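Side-chain contact in ribose-phosphate pyrophosphokinase (Mycobacterium smegmatis, PDB 5MP7), which probably makes phosphoribosyl pyrophosphate by transferring the pyrophosphoryl group of ATP to the 1-hydroxyl of ribose 5-phosphate: residues I80-L85 with K91-I96. Sequence-based numbering, arbitrary orientation.
Sequences IMIDAL and KRITAI
I93 reaches from its strand to two residues one turn apart on the helix, I82 and L85. Its CG2 lies against the forked side chain of I82, 4.1 Å from both CG1 and CG2, and the two isoleucines cross at a slant. The longer branch runs toward L85: with CG1 anti to the carbonyl carbon (chi1 -56°), CD1 lies 3.9 Å from L85 CB and also touches the carbonyl oxygen I82 O. Beta-branched isoleucine suits this place, since its two branches diverge from CB and meet both residues on the same helix face. The other end of I82 extends along the strand, where its CD1 meets the small CB of A95 at 4.1 Å. All four residues are buried, and the side-chain contacts are apolar.

Beyond them, L85, which meets I93 through CB, also packs its side chain on F15, F52, A61 and V63, a place suited to a bulky, flexible apolar chain. T94 points its side chain to the opposite face of the sheet, onto V312. Helix segment 80-85 and strand segment 92-96 run nearly antiparallel (172°), their axes 9.7 Å apart, as expected within the right-handed beta-alpha-beta crossover 60-64, 71-87, 92-97 of this PRTase-like N-terminal domain.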
# COMPACT_ATOMS: atom_id res chain seq x y z
N ILE A 80 16.22 15.66 -47.61
CA ILE A 80 15.03 16.39 -47.15
C ILE A 80 15.00 17.83 -47.72
O ILE A 80 13.97 18.28 -48.17
CB ILE A 80 14.93 16.36 -45.63
CG1 ILE A 80 14.47 14.98 -45.21
CG2 ILE A 80 13.92 17.34 -45.10
CD1 ILE A 80 14.83 14.65 -43.77
N MET A 81 16.14 18.51 -47.73
CA MET A 81 16.24 19.83 -48.33
C MET A 81 15.96 19.82 -49.82
O MET A 81 15.33 20.73 -50.35
CB MET A 81 17.64 20.43 -48.11
CG MET A 81 17.81 21.00 -46.71
SD MET A 81 19.50 21.41 -46.19
CE MET A 81 19.72 22.96 -47.01
N ILE A 82 16.46 18.81 -50.51
CA ILE A 82 16.19 18.68 -51.93
C ILE A 82 14.69 18.43 -52.23
O ILE A 82 14.16 19.03 -53.15
CB ILE A 82 17.11 17.61 -52.56
CG1 ILE A 82 18.54 18.13 -52.57
CG2 ILE A 82 16.70 17.29 -54.00
CD1 ILE A 82 19.57 17.06 -52.69
N ASP A 83 14.02 17.59 -51.42
CA ASP A 83 12.56 17.39 -51.48
C ASP A 83 11.82 18.70 -51.33
O ASP A 83 10.85 18.98 -52.04
CB ASP A 83 12.10 16.36 -50.40
CG ASP A 83 10.49 16.13 -50.32
OD1 ASP A 83 9.72 17.02 -49.82
OD2 ASP A 83 9.97 15.04 -50.69
N ALA A 84 12.23 19.49 -50.35
CA ALA A 84 11.57 20.74 -50.09
C ALA A 84 11.72 21.73 -51.25
O ALA A 84 10.79 22.45 -51.58
CB ALA A 84 12.08 21.34 -48.79
N LEU A 85 12.90 21.78 -51.85
CA LEU A 85 13.11 22.64 -53.01
C LEU A 85 12.33 22.15 -54.21
O LEU A 85 11.82 22.94 -55.00
CB LEU A 85 14.58 22.69 -53.39
CG LEU A 85 15.48 23.43 -52.40
CD1 LEU A 85 16.94 23.07 -52.64
CD2 LEU A 85 15.32 24.93 -52.48
N LYS A 91 13.75 25.81 -59.83
CA LYS A 91 13.88 25.55 -61.26
C LYS A 91 14.91 24.44 -61.53
O LYS A 91 14.63 23.49 -62.22
CB LYS A 91 14.24 26.86 -61.98
CG LYS A 91 14.15 26.79 -63.48
CD LYS A 91 14.32 28.16 -64.08
CE LYS A 91 13.04 28.96 -64.20
NZ LYS A 91 13.46 30.39 -64.21
N ARG A 92 16.08 24.56 -60.91
CA ARG A 92 17.19 23.62 -61.06
C ARG A 92 17.80 23.36 -59.68
O ARG A 92 18.01 24.31 -58.92
CB ARG A 92 18.25 24.27 -61.93
CG ARG A 92 18.06 24.08 -63.41
CD ARG A 92 18.91 25.09 -64.22
NE ARG A 92 18.13 25.53 -65.37
CZ ARG A 92 17.67 26.76 -65.64
NH1 ARG A 92 17.95 27.81 -64.87
NH2 ARG A 92 16.94 26.95 -66.75
N ILE A 93 18.11 22.10 -59.37
CA ILE A 93 18.71 21.73 -58.09
C ILE A 93 20.02 20.99 -58.30
O ILE A 93 20.06 19.93 -58.91
CB ILE A 93 17.76 20.83 -57.28
CG1 ILE A 93 16.44 21.54 -57.11
CG2 ILE A 93 18.35 20.54 -55.89
CD1 ILE A 93 15.36 20.64 -56.60
N THR A 94 21.11 21.54 -57.80
CA THR A 94 22.39 20.87 -57.82
C THR A 94 22.79 20.48 -56.39
O THR A 94 22.81 21.31 -55.52
CB THR A 94 23.47 21.80 -58.41
OG1 THR A 94 23.08 22.24 -59.73
CG2 THR A 94 24.79 21.10 -58.48
N ALA A 95 23.08 19.22 -56.15
CA ALA A 95 23.59 18.75 -54.88
C ALA A 95 25.11 18.79 -54.91
O ALA A 95 25.76 18.31 -55.84
CB ALA A 95 23.14 17.33 -54.63
N ILE A 96 25.69 19.38 -53.88
CA ILE A 96 27.13 19.44 -53.75
C ILE A 96 27.52 18.56 -52.57
O ILE A 96 27.11 18.80 -51.44
CB ILE A 96 27.57 20.87 -53.51
CG1 ILE A 96 27.29 21.69 -54.75
CG2 ILE A 96 29.04 20.92 -53.20
CD1 ILE A 96 27.34 23.16 -54.45